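Glutamate--tRNA ligase (Methanothermobacter thermautotrophicus, PDB 3AII) is a non-discriminating archaeal glutamyl-tRNA synthetase that probably activates glutamate with ATP and transfers the resulting glutamyl group to the acceptor end of tRNA. Local coordinates at residues 503-506 against 510-513; 220-225 against 268-273; 115-120 against 156-161; 444-449 against 471-476. All coordinates share one frame; numbering follows the deposited sequence.

How the interactions relate
Interactions 2 and 3 both belong to the catalytic half of the chain, and interactions 1 and 4 to the two successive parts of the anticodon-binding half. None of the four shares an element with another; interactions 1 and 4 come nearest, about 8 Å between closest atoms, whereas the centres of 2 and 4 stand 77 Å apart. Interaction 1 is the surface contact: a hairpin joined by backbone hydrogen bonds, with charged groups on one face. The other three are buried and held mainly by apolar contacts, without hydrogen bonds between their segments, joining a helix to an edge strand in interaction 2, helix 111-126 to the end of helix 147-158 and the loop after it in interaction 3, and two strands that are not sheet neighbours in interaction 4.

Interaction 1: residues 503-506 against 510-513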
# COMPACT_ATOMS: atom_id res chain seq x y z
N GLU A 503 6.64 -12.40 -21.86
CA GLU A 503 5.55 -12.84 -21.01
C GLU A 503 5.13 -11.70 -20.12
O GLU A 503 5.89 -10.76 -19.88
CB GLU A 503 5.95 -14.06 -20.19
CG GLU A 503 7.10 -13.84 -19.24
CD GLU A 503 7.57 -15.15 -18.63
OE1 GLU A 503 7.99 -16.05 -19.40
OE2 GLU A 503 7.53 -15.28 -17.39
N VAL A 504 3.89 -11.79 -19.67
CA VAL A 504 3.32 -10.78 -18.80
C VAL A 504 2.76 -11.48 -17.58
O VAL A 504 2.00 -12.45 -17.70
CB VAL A 504 2.20 -10.01 -19.52
CG1 VAL A 504 1.62 -8.93 -18.60
CG2 VAL A 504 2.73 -9.38 -20.81
N ILE A 505 3.17 -11.02 -16.40
CA ILE A 505 2.62 -11.56 -15.16
C ILE A 505 1.39 -10.75 -14.80
O ILE A 505 1.47 -9.53 -14.66
CB ILE A 505 3.63 -11.51 -14.02
CG1 ILE A 505 4.93 -12.19 -14.45
CG2 ILE A 505 3.03 -12.16 -12.77
CD1 ILE A 505 4.75 -13.60 -14.96
N MET A 506 0.26 -11.43 -14.66
CA MET A 506 -1.02 -10.76 -14.45
C MET A 506 -1.25 -10.53 -12.95
O MET A 506 -0.50 -11.05 -12.12
CB MET A 506 -2.18 -11.55 -15.08
CG MET A 506 -1.99 -11.91 -16.55
SD MET A 506 -1.77 -10.45 -17.60
CE MET A 506 -3.39 -9.74 -17.59
N SER A 510 -0.66 -15.09 -12.51
CA SER A 510 -0.63 -16.03 -13.63
C SER A 510 0.29 -15.48 -14.71
O SER A 510 0.49 -14.28 -14.82
CB SER A 510 -2.03 -16.29 -14.19
OG SER A 510 -2.61 -15.12 -14.75
N ARG A 511 0.86 -16.39 -15.50
CA ARG A 511 1.82 -16.03 -16.54
C ARG A 511 1.12 -16.08 -17.90
O ARG A 511 0.54 -17.11 -18.26
CB ARG A 511 2.99 -17.01 -16.52
CG ARG A 511 4.20 -16.59 -17.35
CD ARG A 511 5.04 -17.78 -17.81
NE ARG A 511 5.34 -18.73 -16.75
CZ ARG A 511 5.02 -20.02 -16.78
NH1 ARG A 511 4.38 -20.52 -17.84
NH2 ARG A 511 5.33 -20.81 -15.77
N VAL A 512 1.16 -14.98 -18.65
CA VAL A 512 0.64 -14.97 -20.02
C VAL A 512 1.81 -14.90 -21.00
O VAL A 512 2.54 -13.92 -21.02
CB VAL A 512 -0.33 -13.78 -20.25
CG1 VAL A 512 -0.71 -13.67 -21.74
CG2 VAL A 512 -1.56 -13.91 -19.38
N ARG A 513 1.98 -15.93 -21.82
CA ARG A 513 3.11 -16.00 -22.74
C ARG A 513 2.72 -15.57 -24.14
O ARG A 513 1.58 -15.77 -24.55
CB ARG A 513 3.67 -17.43 -22.81
CG ARG A 513 4.07 -18.01 -21.48
CD ARG A 513 5.12 -19.09 -21.67
NE ARG A 513 5.62 -19.59 -20.39
CZ ARG A 513 6.73 -20.30 -20.25
NH1 ARG A 513 7.46 -20.60 -21.31
NH2 ARG A 513 7.11 -20.71 -19.05
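E503, V504 and I505 run antiparallel to R513, V512 and R511, their short strand axes approaching to 4.6 Å at 161°. They form the closed end of the beta hairpin of strands 500-505 and 511-516, part of the beta-rich anticodon-binding region. V504 and V512 are a hydrogen-bonded pair: V504 N donates to V512 O at 2.9 Å, and V512 N returns a bond to V504 O at 2.8 Å. A third, nearly straight bond from M506 N to S510 O (2.9 Å) closes the ladder beside the turn.

E503 and R511 share the more open face. E503 CG sits between its own backbone N and carbonyl carbon (chi1 61°), and the extended chain beyond it lays the carboxylate over the aliphatic part of R511, with E503 OE2 3.6 Å from R511 CD. The carboxylate and guanidinium planes are turned 45° apart, and OE2 is 4.1 Å from R511 NE, so the attraction is one of charge without a salt bridge. R513 lies near the same carboxylate, which comes over one face of its guanidinium. With an alanine in place of E503, the two arginines would probably lose this nearby negative charge, and the R511 chain would be freer to turn. I505 CD1 adds apolar cover, 3.9 Å from R511 CG.

The opposite face suits branched apolar residues: V504 and V512 both meet F534, and strand 402-408 covers them through F406 and A408. S510 OG bonds D508 OD1 within the turn, while M506 CG presses on V512 CG2 at a tight 3.5 Å.

Interaction 2: residues 220-225 against 268-273; sequences QRWREM and YRVYPM
V270 reaches from its strand into the corner formed by W222 of helix 215-224 and M225, and its two methyls divide the work. CG1 stands anti to the backbone N (chi1 -178°) and goes to the indole; CG2, anti to the carbonyl carbon, goes to the backbone of M225. The rotamer therefore spends both branches on segment 220-225.

W222 swings its ring back to the strand because CG lies anti to its own N (chi1 163°). The benzo end of the indole leads, with CZ3 and CH2 each 3.8 Å from V270 CG1, and the methyl comes in obliquely. The first bond of the side chain points to the side, yet the long indole brings its far end back to the strand. F226 packs edge-to-face on the same indole. V270 CG2 lies 3.8 Å from M225 O and 4.3 Å from M225 CB, while the rest of the M225 chain runs on to V235 and I256.

R269 is bent at chi3, bringing its CD to 4.0 Å from M225 O; its NH1 travels further, to bond M228 O.

Strand 270-272 is outermost, within this chain, in a four-stranded antiparallel sheet. Segment 220-225 packs across that sheet, also touching M254, I256 and V235 of the inner strands; the M225 side chain is about 11 Å from the bound zinc ion. A glycine in place of V270 would probably leave the tip of W222 and the M225 carbonyl without their cover, opening a gap between the segments. Because carbon meets carbon or the M225 carbonyl oxygen, with no hydrogen bond between the segments, the contact depends on complementary shape and exclusion of water, with little directional constraint.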
# COMPACT_ATOMS: atom_id res chain seq x y z
N GLN A 220 6.03 0.30 44.24
CA GLN A 220 6.66 -0.97 44.56
C GLN A 220 6.15 -2.09 43.64
O GLN A 220 6.93 -2.89 43.14
CB GLN A 220 6.43 -1.32 46.04
CG GLN A 220 6.83 -2.73 46.41
CD GLN A 220 8.31 -2.96 46.33
OE1 GLN A 220 9.11 -2.04 46.52
NE2 GLN A 220 8.70 -4.20 46.06
N ARG A 221 4.84 -2.15 43.43
CA ARG A 221 4.27 -3.16 42.54
C ARG A 221 4.76 -2.95 41.11
O ARG A 221 5.00 -3.92 40.38
CB ARG A 221 2.75 -3.08 42.52
CG ARG A 221 2.07 -3.54 43.81
CD ARG A 221 0.59 -3.73 43.53
NE ARG A 221 -0.13 -4.38 44.62
CZ ARG A 221 -1.38 -4.82 44.51
NH1 ARG A 221 -2.03 -4.69 43.36
NH2 ARG A 221 -1.98 -5.41 45.54
N TRP A 222 4.89 -1.69 40.73
CA TRP A 222 5.38 -1.34 39.39
C TRP A 222 6.78 -1.89 39.20
O TRP A 222 7.07 -2.55 38.20
CB TRP A 222 5.34 0.19 39.18
CG TRP A 222 6.17 0.72 38.03
CD1 TRP A 222 7.24 1.57 38.12
CD2 TRP A 222 6.01 0.42 36.64
NE1 TRP A 222 7.75 1.83 36.87
CE2 TRP A 222 7.01 1.13 35.94
CE3 TRP A 222 5.11 -0.37 35.92
CZ2 TRP A 222 7.14 1.09 34.56
CZ3 TRP A 222 5.24 -0.43 34.54
CH2 TRP A 222 6.25 0.29 33.87
N ARG A 223 7.64 -1.66 40.18
CA ARG A 223 9.03 -2.10 40.06
C ARG A 223 9.10 -3.61 40.03
O ARG A 223 9.94 -4.21 39.35
CB ARG A 223 9.87 -1.51 41.20
CG ARG A 223 10.10 -0.02 41.01
CD ARG A 223 11.08 0.57 42.03
NE ARG A 223 11.46 1.93 41.66
CZ ARG A 223 11.38 2.98 42.46
NH1 ARG A 223 10.94 2.84 43.70
NH2 ARG A 223 11.75 4.18 42.02
N GLU A 224 8.15 -4.25 40.71
CA GLU A 224 8.12 -5.70 40.75
C GLU A 224 7.75 -6.31 39.40
O GLU A 224 8.19 -7.42 39.09
CB GLU A 224 7.14 -6.18 41.81
CG GLU A 224 7.57 -5.86 43.22
CD GLU A 224 6.50 -6.25 44.23
OE1 GLU A 224 6.65 -5.90 45.41
OE2 GLU A 224 5.52 -6.90 43.81
N MET A 225 6.97 -5.59 38.61
CA MET A 225 6.55 -6.10 37.30
C MET A 225 7.73 -6.50 36.43
O MET A 225 7.61 -7.37 35.58
CB MET A 225 5.68 -5.08 36.56
CG MET A 225 4.28 -4.95 37.14
SD MET A 225 3.23 -3.75 36.27
CE MET A 225 3.14 -4.47 34.63
N TYR A 268 13.95 -5.84 27.58
CA TYR A 268 12.72 -5.38 28.21
C TYR A 268 11.68 -6.48 28.26
O TYR A 268 11.57 -7.28 27.33
CB TYR A 268 12.14 -4.20 27.44
CG TYR A 268 13.10 -3.05 27.27
CD1 TYR A 268 13.69 -2.80 26.03
CD2 TYR A 268 13.41 -2.23 28.33
CE1 TYR A 268 14.58 -1.74 25.87
CE2 TYR A 268 14.29 -1.17 28.18
CZ TYR A 268 14.87 -0.93 26.95
OH TYR A 268 15.74 0.13 26.80
N ARG A 269 10.90 -6.49 29.32
CA ARG A 269 9.73 -7.36 29.37
C ARG A 269 8.47 -6.57 29.69
O ARG A 269 7.37 -7.10 29.63
CB ARG A 269 9.91 -8.47 30.41
CG ARG A 269 9.82 -8.00 31.84
CD ARG A 269 9.83 -9.17 32.81
NE ARG A 269 11.10 -9.91 32.75
CZ ARG A 269 11.35 -10.99 33.47
NH1 ARG A 269 10.43 -11.47 34.30
NH2 ARG A 269 12.53 -11.60 33.37
N VAL A 270 8.61 -5.30 30.05
CA VAL A 270 7.42 -4.52 30.37
C VAL A 270 7.18 -3.56 29.21
O VAL A 270 8.05 -2.72 28.91
CB VAL A 270 7.57 -3.74 31.69
CG1 VAL A 270 6.28 -2.97 31.98
CG2 VAL A 270 7.88 -4.69 32.86
N TYR A 271 6.03 -3.69 28.56
CA TYR A 271 5.75 -2.96 27.31
C TYR A 271 4.49 -2.11 27.41
O TYR A 271 3.50 -2.52 28.03
CB TYR A 271 5.56 -3.95 26.16
CG TYR A 271 6.86 -4.51 25.64
CD1 TYR A 271 7.43 -5.64 26.21
CD2 TYR A 271 7.52 -3.88 24.60
CE1 TYR A 271 8.63 -6.14 25.72
CE2 TYR A 271 8.70 -4.37 24.12
CZ TYR A 271 9.26 -5.49 24.69
OH TYR A 271 10.44 -5.96 24.17
N PRO A 272 4.50 -0.92 26.78
CA PRO A 272 3.31 -0.08 26.78
C PRO A 272 2.28 -0.58 25.78
O PRO A 272 2.61 -1.16 24.73
CB PRO A 272 3.84 1.28 26.33
CG PRO A 272 4.97 0.93 25.42
CD PRO A 272 5.63 -0.27 26.10
N MET A 273 1.01 -0.36 26.13
CA MET A 273 -0.07 -0.53 25.18
C MET A 273 -0.20 0.72 24.35
O MET A 273 0.20 1.82 24.78
CB MET A 273 -1.39 -0.82 25.91
CG MET A 273 -1.36 -2.09 26.72
SD MET A 273 -1.07 -3.52 25.67
CE MET A 273 -2.66 -3.70 24.87

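Interaction 3: residues 115-120 against 156-161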
# COMPACT_ATOMS: atom_id res chain seq x y z
N ARG A 115 -2.90 6.38 2.46
CA ARG A 115 -3.86 7.44 2.77
C ARG A 115 -3.45 8.31 3.97
O ARG A 115 -3.42 9.53 3.87
CB ARG A 115 -5.25 6.84 2.99
CG ARG A 115 -6.32 7.89 3.07
CD ARG A 115 -7.71 7.28 3.14
NE ARG A 115 -8.71 8.32 3.31
CZ ARG A 115 -9.94 8.10 3.76
NH1 ARG A 115 -10.32 6.87 4.08
NH2 ARG A 115 -10.79 9.11 3.89
N ALA A 116 -3.13 7.68 5.10
CA ALA A 116 -2.69 8.44 6.28
C ALA A 116 -1.42 9.22 5.99
O ALA A 116 -1.26 10.37 6.40
CB ALA A 116 -2.46 7.51 7.47
N ALA A 117 -0.50 8.59 5.27
CA ALA A 117 0.78 9.23 4.96
C ALA A 117 0.58 10.46 4.08
O ALA A 117 1.10 11.54 4.35
CB ALA A 117 1.71 8.25 4.29
N ILE A 118 -0.21 10.28 3.02
CA ILE A 118 -0.47 11.37 2.09
C ILE A 118 -1.22 12.52 2.76
O ILE A 118 -0.84 13.68 2.62
CB ILE A 118 -1.24 10.85 0.86
CG1 ILE A 118 -0.33 9.97 0.01
CG2 ILE A 118 -1.77 12.03 0.03
CD1 ILE A 118 -1.07 8.99 -0.85
N LEU A 119 -2.28 12.21 3.50
CA LEU A 119 -3.08 13.27 4.10
C LEU A 119 -2.25 14.08 5.10
O LEU A 119 -2.27 15.30 5.11
CB LEU A 119 -4.34 12.70 4.76
CG LEU A 119 -5.34 12.13 3.76
CD1 LEU A 119 -6.48 11.42 4.48
CD2 LEU A 119 -5.86 13.24 2.86
N ASN A 120 -1.49 13.38 5.94
CA ASN A 120 -0.68 14.08 6.92
C ASN A 120 0.41 14.90 6.27
O ASN A 120 0.71 16.02 6.70
CB ASN A 120 -0.11 13.09 7.94
CG ASN A 120 -1.12 12.72 8.98
OD1 ASN A 120 -1.38 13.49 9.90
ND2 ASN A 120 -1.71 11.54 8.84
N GLU A 156 9.30 7.56 0.69
CA GLU A 156 10.04 8.30 -0.33
C GLU A 156 9.38 8.07 -1.69
O GLU A 156 9.19 9.01 -2.46
CB GLU A 156 11.52 7.88 -0.36
CG GLU A 156 12.35 8.33 0.87
CD GLU A 156 13.70 7.66 0.94
OE1 GLU A 156 13.93 6.69 0.20
OE2 GLU A 156 14.56 8.10 1.74
N TRP A 157 9.03 6.83 -1.97
CA TRP A 157 8.37 6.51 -3.23
C TRP A 157 7.09 7.33 -3.40
O TRP A 157 6.81 7.83 -4.50
CB TRP A 157 8.07 5.01 -3.31
CG TRP A 157 7.34 4.62 -4.56
CD1 TRP A 157 7.89 4.44 -5.81
CD2 TRP A 157 5.94 4.34 -4.70
NE1 TRP A 157 6.91 4.08 -6.70
CE2 TRP A 157 5.71 4.01 -6.05
CE3 TRP A 157 4.86 4.34 -3.81
CZ2 TRP A 157 4.44 3.68 -6.54
CZ3 TRP A 157 3.60 4.02 -4.30
CH2 TRP A 157 3.40 3.69 -5.66
N LEU A 158 6.32 7.47 -2.32
CA LEU A 158 5.08 8.24 -2.36
C LEU A 158 5.32 9.72 -2.54
O LEU A 158 4.38 10.45 -2.84
CB LEU A 158 4.27 8.04 -1.08
CG LEU A 158 3.54 6.73 -0.93
CD1 LEU A 158 2.95 6.63 0.47
CD2 LEU A 158 2.44 6.63 -2.01
N GLY A 159 6.55 10.17 -2.34
CA GLY A 159 6.85 11.59 -2.38
C GLY A 159 6.62 12.33 -1.07
O GLY A 159 6.56 13.56 -1.03
N VAL A 160 6.52 11.57 0.02
CA VAL A 160 6.30 12.16 1.33
C VAL A 160 7.64 12.61 1.90
O VAL A 160 8.61 11.86 1.87
CB VAL A 160 5.61 11.14 2.26
CG1 VAL A 160 5.67 11.59 3.73
CG2 VAL A 160 4.16 10.91 1.82
N GLU A 161 7.68 13.85 2.38
CA GLU A 161 8.83 14.37 3.10
C GLU A 161 8.47 14.50 4.57
O GLU A 161 7.32 14.79 4.91
CB GLU A 161 9.22 15.75 2.58
CG GLU A 161 9.72 15.78 1.15
CD GLU A 161 10.24 17.15 0.74
OE1 GLU A 161 9.78 18.17 1.30
OE2 GLU A 161 11.11 17.21 -0.15
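A117 takes the centre of this buried contact, its single methyl facing both L158 and V160. CB lies 4.3 Å from L158 CD1 and 4.4 Å from V160 CG2, so a small residue lets the backbone of helix 111-126 come close: the nearest CA atoms, those of I118 and V160, are 6.9 Å apart. V160 CG1 is anti to the backbone N (chi1 166°), which turns the other methyl, CG2, onto the helix, 4.0 Å from A117 O. At the flank, I118 CD1 meets L158 CD2 at 4.4 Å. These are relaxed van der Waals separations, with the alanine methyl set among branched aliphatic chains, and L355 and M372 from neighbouring helices add to the same cluster.

The two segments belong to the nucleotide-binding fold of class I synthetases. Helix 111-126 starts within the HIGH motif, predicted from sequence, and follows strand 98-101; helix 147-158 ends against it. That end is a Schellman motif: G159, with phi 86°, adopts a backbone shape in which a side chain would jam against the preceding carbonyl.

Away from the aliphatic cluster the contact opens to solvent. G159 is exposed, and the charged ends of E156 and E161 stand well clear of helix 111-126. On the helix's other side, N120 ND2 and N120 N approach A116 O from opposite faces of its carbonyl plane; the former bond, 2.7 Å, is joined by one from ND2 to L291 O.

Interaction 4: residues 444-449 against 471-476; sequences GEVYLP and GELRYH
L473 meets V446 and L448 across the inside of the anticodon-binding domain, and it does so through one methyl. The segment 471-476 starts at G471, whose positive phi of 79° a glycine tolerates easily, at the turn leading into the strand. E472 then points its charged chain outward, where a carboxylate is at ease in water.

L473 turns the other way. Its CG is anti to the backbone N (chi1 -162°), which carries CD2 inward to a point 4.1 Å from V446 CG2 and 4.1 Å from L448 CD1. The V446 side chain crosses it at about a right angle, whereas L448 reaches toward it tip to tip. Strands 445-449 and 472-477 are not neighbours in their sheet; strand 410-416 pairs with both. The contact is therefore the apolar filling of a curled, beta-barrel-like sheet, and leucine is long enough to bridge the distance. W493 packs on V446 and L448, and V466 and Y468 on L473.

R474, next along, is again exposed and touches V416 in the conformer given. The Y475 side chain touches L418, P419 and V464, and H476 is exposed.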
# COMPACT_ATOMS: atom_id res chain seq x y z
N GLY A 444 5.19 -12.44 -44.95
CA GLY A 444 4.43 -13.65 -45.21
C GLY A 444 3.68 -14.18 -44.01
O GLY A 444 2.46 -14.30 -44.04
N GLU A 445 4.41 -14.48 -42.93
CA GLU A 445 3.78 -15.05 -41.74
C GLU A 445 3.65 -14.01 -40.64
O GLU A 445 4.49 -13.12 -40.50
CB GLU A 445 4.60 -16.23 -41.21
CG GLU A 445 4.49 -17.50 -42.06
CD GLU A 445 5.36 -18.62 -41.53
OE1 GLU A 445 6.54 -18.35 -41.23
OE2 GLU A 445 4.87 -19.76 -41.42
N VAL A 446 2.60 -14.14 -39.84
CA VAL A 446 2.41 -13.27 -38.68
C VAL A 446 1.99 -14.09 -37.48
O VAL A 446 1.49 -15.22 -37.61
CB VAL A 446 1.32 -12.20 -38.92
CG1 VAL A 446 1.68 -11.32 -40.08
CG2 VAL A 446 -0.07 -12.85 -39.14
N TYR A 447 2.19 -13.52 -36.30
CA TYR A 447 1.57 -14.06 -35.09
C TYR A 447 0.34 -13.22 -34.75
O TYR A 447 0.42 -11.99 -34.70
CB TYR A 447 2.56 -14.01 -33.93
CG TYR A 447 3.71 -14.98 -34.03
CD1 TYR A 447 4.97 -14.56 -34.42
CD2 TYR A 447 3.54 -16.33 -33.69
CE1 TYR A 447 6.03 -15.44 -34.50
CE2 TYR A 447 4.60 -17.22 -33.77
CZ TYR A 447 5.84 -16.77 -34.16
OH TYR A 447 6.91 -17.64 -34.23
N LEU A 448 -0.79 -13.89 -34.54
CA LEU A 448 -1.99 -13.20 -34.05
C LEU A 448 -2.33 -13.69 -32.65
O LEU A 448 -2.10 -14.85 -32.32
CB LEU A 448 -3.20 -13.48 -34.94
CG LEU A 448 -3.14 -13.08 -36.40
CD1 LEU A 448 -4.50 -13.34 -37.07
CD2 LEU A 448 -2.76 -11.63 -36.52
N PRO A 449 -2.88 -12.80 -31.82
CA PRO A 449 -3.31 -13.23 -30.48
C PRO A 449 -4.38 -14.29 -30.61
O PRO A 449 -5.38 -14.07 -31.29
CB PRO A 449 -3.88 -11.95 -29.85
CG PRO A 449 -4.17 -11.04 -31.01
CD PRO A 449 -3.19 -11.38 -32.09
N GLY A 471 -9.16 -22.27 -40.45
CA GLY A 471 -7.82 -22.29 -39.88
C GLY A 471 -6.79 -21.68 -40.81
O GLY A 471 -5.59 -21.81 -40.59
N GLU A 472 -7.26 -21.01 -41.86
CA GLU A 472 -6.35 -20.41 -42.82
C GLU A 472 -6.56 -18.91 -42.90
O GLU A 472 -7.68 -18.43 -42.88
CB GLU A 472 -6.56 -21.03 -44.20
CG GLU A 472 -5.74 -20.37 -45.28
CD GLU A 472 -5.90 -21.07 -46.62
OE1 GLU A 472 -7.01 -20.99 -47.20
OE2 GLU A 472 -4.92 -21.68 -47.08
N LEU A 473 -5.47 -18.17 -42.99
CA LEU A 473 -5.57 -16.72 -43.08
C LEU A 473 -5.35 -16.30 -44.52
O LEU A 473 -4.27 -16.52 -45.06
CB LEU A 473 -4.54 -16.10 -42.13
CG LEU A 473 -4.74 -14.64 -41.74
CD1 LEU A 473 -5.99 -14.47 -40.89
CD2 LEU A 473 -3.51 -14.12 -41.00
N ARG A 474 -6.36 -15.71 -45.17
CA ARG A 474 -6.25 -15.34 -46.58
C ARG A 474 -6.32 -13.84 -46.83
O ARG A 474 -7.20 -13.16 -46.32
CB ARG A 474 -7.31 -16.05 -47.42
CG ARG A 474 -7.41 -15.48 -48.83
CD ARG A 474 -8.28 -16.35 -49.74
NE ARG A 474 -7.70 -17.67 -49.97
CZ ARG A 474 -6.67 -17.90 -50.78
NH1 ARG A 474 -6.21 -19.14 -50.93
NH2 ARG A 474 -6.09 -16.90 -51.42
N TYR A 475 -5.40 -13.34 -47.65
CA TYR A 475 -5.34 -11.92 -48.03
C TYR A 475 -6.62 -11.50 -48.73
O TYR A 475 -7.14 -12.23 -49.59
CB TYR A 475 -4.17 -11.69 -48.97
CG TYR A 475 -4.05 -10.25 -49.42
CD1 TYR A 475 -3.44 -9.31 -48.61
CD2 TYR A 475 -4.56 -9.84 -50.65
CE1 TYR A 475 -3.33 -7.99 -49.00
CE2 TYR A 475 -4.46 -8.52 -51.05
CZ TYR A 475 -3.84 -7.60 -50.22
OH TYR A 475 -3.73 -6.29 -50.61
N HIS A 476 -7.14 -10.33 -48.37
CA HIS A 476 -8.29 -9.75 -49.07
C HIS A 476 -7.95 -8.44 -49.78
O HIS A 476 -8.21 -8.29 -50.98
CB HIS A 476 -9.48 -9.55 -48.13
CG HIS A 476 -10.67 -8.93 -48.80
ND1 HIS A 476 -10.86 -7.56 -48.84
CD2 HIS A 476 -11.71 -9.48 -49.46
CE1 HIS A 476 -11.98 -7.30 -49.50
NE2 HIS A 476 -12.52 -8.44 -49.88